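Local coordinates for Thiol:disulfide interchange protein dsbA-like (Escherichia coli, PDB 3C7M), which forms disulfide bonds in periplasmic proteins by passing on its own redox-active disulfide, working with DsbI to oxidise the arylsulfate sulfotransferase AssT, at residues F1-P13 / N169-S181. Residues are numbered along the deposited sequence; the frame is centred on the assembly and turned at random. Where two conformers were deposited one is given.
Sequences FTEGTDYMVLEKP and NGKYLIYTKSIKS
Met-8 and Leu-173 face each other as a hydrogen-bonded pair where strand 7-9 runs antiparallel to strand 172-174, their N-to-C directions 154° apart. Both bonds of the pair are 2.9 Å, from Met-8 N to Leu-173 O and from Leu-173 N to Met-8 O. Leu-10 N reaches Lys-171 O at one end of the pairing, and Tyr-175 N reaches Asp-6 O at the other, there from above the carbonyl plane.

The Met-8 side chain shows how one sheet face is filled. CB lies 3.5 Å from Tyr-175 OH; with chi1 at 59°, CG stands between the backbone N and carbonyl carbon and rests 3.6 Å from Tyr-175 CZ, crossing that side chain at about a right angle. The bend at chi2 (82°) brings SD to 3.8 Å from Leu-173 CB. Chi3 sets only the direction of CE, which runs on away from Leu-173, leaving SD the last atom to touch 169-181. Leu-10 CD2 meets Leu-173 CD2 on this side, and Ile-160 of helix 154-161 touches Met-8, Leu-10 and Leu-173.

On the other face Tyr-172 lies alongside both Tyr-7 and Val-9, pointing the same way, with Val-9 CG2 3.9 Å from Tyr-172 CE1; Leu-192 of helix 182-193 packs on both tyrosines.

Strand 7-9 is an outermost strand of the thioredoxin-fold sheet, joined to it through 172-174. Beyond the strands, a water donates to Asp-6 OD1 (2.8 Å) and Ser-178 OG (2.9 Å), while that hydroxyl gives its own proton to Tyr-175 O; both water protons are thus spent joining carboxylate to hydroxyl.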
# COMPACT_ATOMS: atom_id res chain seq x y z
N PHE A 1 -21.25 -13.89 -2.41
CA PHE A 1 -20.55 -12.91 -3.30
C PHE A 1 -20.39 -13.48 -4.71
O PHE A 1 -20.37 -14.70 -4.89
CB PHE A 1 -19.19 -12.51 -2.73
CG PHE A 1 -19.28 -11.85 -1.38
CD1 PHE A 1 -19.60 -10.50 -1.27
CD2 PHE A 1 -19.04 -12.58 -0.22
CE1 PHE A 1 -19.69 -9.89 -0.02
CE2 PHE A 1 -19.13 -11.98 1.04
CZ PHE A 1 -19.46 -10.63 1.14
N THR A 2 -20.28 -12.58 -5.69
CA THR A 2 -20.34 -12.97 -7.10
C THR A 2 -19.13 -12.49 -7.92
O THR A 2 -18.81 -11.30 -7.93
CB THR A 2 -21.63 -12.44 -7.75
OG1 THR A 2 -22.74 -12.69 -6.88
CG2 THR A 2 -21.89 -13.12 -9.09
N GLU A 3 -18.49 -13.43 -8.61
CA GLU A 3 -17.44 -13.09 -9.57
C GLU A 3 -18.05 -12.21 -10.66
O GLU A 3 -19.13 -12.50 -11.19
CB GLU A 3 -16.84 -14.36 -10.19
CG GLU A 3 -15.63 -14.09 -11.06
CD GLU A 3 -15.00 -15.35 -11.64
OE1 GLU A 3 -15.34 -16.46 -11.18
OE2 GLU A 3 -14.16 -15.22 -12.55
N GLY A 4 -17.35 -11.12 -10.98
CA GLY A 4 -17.85 -10.14 -11.95
C GLY A 4 -18.51 -8.92 -11.33
O GLY A 4 -18.67 -7.88 -11.98
N THR A 5 -18.90 -9.05 -10.06
CA THR A 5 -19.54 -7.98 -9.32
C THR A 5 -18.67 -7.57 -8.13
O THR A 5 -18.25 -6.42 -8.03
CB THR A 5 -20.94 -8.41 -8.81
OG1 THR A 5 -21.74 -8.81 -9.92
CG2 THR A 5 -21.62 -7.26 -8.07
N ASP A 6 -18.42 -8.53 -7.25
CA ASP A 6 -17.68 -8.28 -6.01
C ASP A 6 -16.17 -8.40 -6.20
O ASP A 6 -15.40 -7.73 -5.52
CB ASP A 6 -18.17 -9.21 -4.91
CG ASP A 6 -19.63 -8.97 -4.58
OD1 ASP A 6 -19.93 -7.89 -4.04
OD2 ASP A 6 -20.46 -9.85 -4.88
N TYR A 7 -15.77 -9.26 -7.14
CA TYR A 7 -14.37 -9.51 -7.40
C TYR A 7 -14.19 -10.08 -8.80
O TYR A 7 -15.16 -10.45 -9.46
CB TYR A 7 -13.80 -10.50 -6.36
CG TYR A 7 -14.33 -11.91 -6.49
CD1 TYR A 7 -15.54 -12.27 -5.90
CD2 TYR A 7 -13.64 -12.87 -7.22
CE1 TYR A 7 -16.04 -13.57 -6.02
CE2 TYR A 7 -14.13 -14.17 -7.35
CZ TYR A 7 -15.34 -14.51 -6.75
OH TYR A 7 -15.82 -15.79 -6.88
N MET A 8 -12.94 -10.13 -9.23
CA MET A 8 -12.56 -10.81 -10.47
C MET A 8 -11.28 -11.61 -10.24
O MET A 8 -10.59 -11.42 -9.23
CB MET A 8 -12.43 -9.81 -11.63
CG MET A 8 -11.40 -8.70 -11.44
SD MET A 8 -9.70 -9.16 -11.82
CE MET A 8 -9.76 -9.42 -13.59
N VAL A 9 -10.99 -12.52 -11.16
CA VAL A 9 -9.79 -13.34 -11.08
C VAL A 9 -8.74 -12.78 -12.03
O VAL A 9 -8.98 -12.66 -13.23
CB VAL A 9 -10.07 -14.82 -11.42
CG1 VAL A 9 -8.81 -15.66 -11.25
CG2 VAL A 9 -11.20 -15.38 -10.54
N LEU A 10 -7.58 -12.42 -11.48
CA LEU A 10 -6.47 -11.91 -12.28
C LEU A 10 -5.98 -12.99 -13.23
O LEU A 10 -5.72 -14.12 -12.83
CB LEU A 10 -5.31 -11.47 -11.38
CG LEU A 10 -5.52 -10.27 -10.44
CD1 LEU A 10 -4.34 -10.11 -9.51
CD2 LEU A 10 -5.77 -9.00 -11.23
N GLU A 11 -5.85 -12.64 -14.51
CA GLU A 11 -5.33 -13.60 -15.48
C GLU A 11 -3.84 -13.83 -15.25
O GLU A 11 -3.33 -14.93 -15.44
CB GLU A 11 -5.62 -13.16 -16.92
CG GLU A 11 -5.32 -14.24 -17.99
CD GLU A 11 -6.16 -15.50 -17.83
OE1 GLU A 11 -7.29 -15.42 -17.31
OE2 GLU A 11 -5.68 -16.58 -18.23
N LYS A 12 -3.14 -12.77 -14.82
CA LYS A 12 -1.75 -12.91 -14.41
C LYS A 12 -1.67 -12.58 -12.91
O LYS A 12 -1.64 -11.41 -12.53
CB LYS A 12 -0.83 -12.00 -15.23
CG LYS A 12 0.66 -12.19 -14.92
CD LYS A 12 1.53 -11.13 -15.57
CE LYS A 12 2.96 -11.23 -15.07
NZ LYS A 12 3.84 -10.15 -15.62
N PRO A 13 -1.69 -13.61 -12.07
CA PRO A 13 -1.61 -13.39 -10.63
C PRO A 13 -0.31 -12.72 -10.19
O PRO A 13 0.68 -12.72 -10.93
CB PRO A 13 -1.67 -14.81 -10.05
CG PRO A 13 -2.38 -15.61 -11.10
CD PRO A 13 -1.85 -15.05 -12.38
N ASN A 169 -4.52 -13.42 -1.92
CA ASN A 169 -3.64 -14.53 -2.33
C ASN A 169 -3.05 -14.39 -3.72
O ASN A 169 -2.80 -15.39 -4.41
CB ASN A 169 -4.35 -15.87 -2.13
CG ASN A 169 -4.58 -16.17 -0.67
OD1 ASN A 169 -3.96 -15.57 0.20
ND2 ASN A 169 -5.48 -17.11 -0.39
N GLY A 170 -2.84 -13.14 -4.13
CA GLY A 170 -2.29 -12.81 -5.44
C GLY A 170 -3.20 -13.06 -6.62
O GLY A 170 -2.82 -12.79 -7.75
N LYS A 171 -4.43 -13.52 -6.37
CA LYS A 171 -5.29 -14.05 -7.44
C LYS A 171 -6.63 -13.34 -7.58
O LYS A 171 -7.12 -13.13 -8.69
CB LYS A 171 -5.50 -15.56 -7.23
CG LYS A 171 -6.44 -16.24 -8.21
CD LYS A 171 -6.39 -17.75 -8.06
CE LYS A 171 -7.32 -18.44 -9.04
NZ LYS A 171 -7.24 -19.92 -8.91
N TYR A 172 -7.23 -12.98 -6.45
CA TYR A 172 -8.60 -12.47 -6.45
C TYR A 172 -8.62 -10.99 -6.16
O TYR A 172 -8.34 -10.57 -5.04
CB TYR A 172 -9.45 -13.24 -5.44
CG TYR A 172 -9.43 -14.74 -5.68
CD1 TYR A 172 -10.19 -15.30 -6.71
CD2 TYR A 172 -8.66 -15.58 -4.89
CE1 TYR A 172 -10.17 -16.67 -6.96
CE2 TYR A 172 -8.63 -16.97 -5.13
CZ TYR A 172 -9.39 -17.49 -6.17
OH TYR A 172 -9.38 -18.86 -6.40
N LEU A 173 -8.95 -10.20 -7.18
CA LEU A 173 -9.00 -8.75 -7.06
C LEU A 173 -10.41 -8.29 -6.71
O LEU A 173 -11.37 -8.48 -7.48
CB LEU A 173 -8.53 -8.09 -8.37
CG LEU A 173 -8.68 -6.57 -8.53
CD1 LEU A 173 -8.07 -5.80 -7.38
CD2 LEU A 173 -8.04 -6.11 -9.83
N ILE A 174 -10.55 -7.67 -5.55
CA ILE A 174 -11.85 -7.12 -5.16
C ILE A 174 -12.18 -5.90 -6.01
O ILE A 174 -11.29 -5.11 -6.35
CB ILE A 174 -11.87 -6.78 -3.66
CG1 ILE A 174 -11.67 -8.07 -2.85
CG2 ILE A 174 -13.16 -6.04 -3.27
CD1 ILE A 174 -11.41 -7.87 -1.36
N TYR A 175 -13.45 -5.75 -6.40
CA TYR A 175 -13.87 -4.51 -7.04
C TYR A 175 -14.15 -3.47 -5.96
O TYR A 175 -15.11 -3.59 -5.18
CB TYR A 175 -15.12 -4.72 -7.92
CG TYR A 175 -14.81 -5.32 -9.28
CD1 TYR A 175 -14.09 -4.61 -10.23
CD2 TYR A 175 -15.22 -6.62 -9.60
CE1 TYR A 175 -13.79 -5.15 -11.47
CE2 TYR A 175 -14.93 -7.17 -10.84
CZ TYR A 175 -14.21 -6.44 -11.77
OH TYR A 175 -13.92 -7.00 -13.00
N THR A 176 -13.30 -2.45 -5.90
CA THR A 176 -13.41 -1.41 -4.88
C THR A 176 -14.80 -0.78 -4.78
O THR A 176 -15.30 -0.54 -3.69
CB THR A 176 -12.30 -0.34 -5.08
OG1 THR A 176 -11.03 -0.97 -4.91
CG2 THR A 176 -12.44 0.81 -4.07
N LYS A 177 -15.44 -0.57 -5.93
CA LYS A 177 -16.77 0.06 -5.97
C LYS A 177 -17.87 -0.79 -5.32
O LYS A 177 -18.95 -0.26 -5.01
CB LYS A 177 -17.16 0.42 -7.41
CG LYS A 177 -17.31 -0.75 -8.36
CD LYS A 177 -17.84 -0.30 -9.72
CE LYS A 177 -17.80 -1.43 -10.72
NZ LYS A 177 -18.00 -0.95 -12.12
N SER A 178 -17.62 -2.08 -5.13
CA SER A 178 -18.60 -2.99 -4.54
C SER A 178 -18.53 -3.01 -3.01
O SER A 178 -19.43 -3.56 -2.36
CB SER A 178 -18.42 -4.41 -5.07
OG SER A 178 -17.27 -5.04 -4.50
N ILE A 179 -17.47 -2.41 -2.45
CA ILE A 179 -17.24 -2.45 -1.00
C ILE A 179 -18.22 -1.54 -0.27
O ILE A 179 -18.21 -0.32 -0.44
CB ILE A 179 -15.79 -2.05 -0.64
CG1 ILE A 179 -14.80 -3.02 -1.29
CG2 ILE A 179 -15.61 -2.00 0.89
CD1 ILE A 179 -13.34 -2.56 -1.24
N LYS A 180 -19.07 -2.14 0.57
CA LYS A 180 -20.11 -1.37 1.23
C LYS A 180 -19.92 -1.21 2.74
O LYS A 180 -20.51 -0.30 3.34
CB LYS A 180 -21.50 -1.93 0.90
CG LYS A 180 -21.88 -1.77 -0.58
CD LYS A 180 -21.81 -0.30 -1.04
CE LYS A 180 -21.23 -0.16 -2.45
NZ LYS A 180 -22.01 -0.90 -3.49
N SER A 181 -19.10 -2.07 3.33
CA SER A 181 -18.83 -2.00 4.77
C SER A 181 -17.58 -2.78 5.16
O SER A 181 -17.09 -3.62 4.39
CB SER A 181 -20.02 -2.52 5.57
OG SER A 181 -20.16 -3.92 5.39
O HOH W 1 -18.06 -6.76 -2.33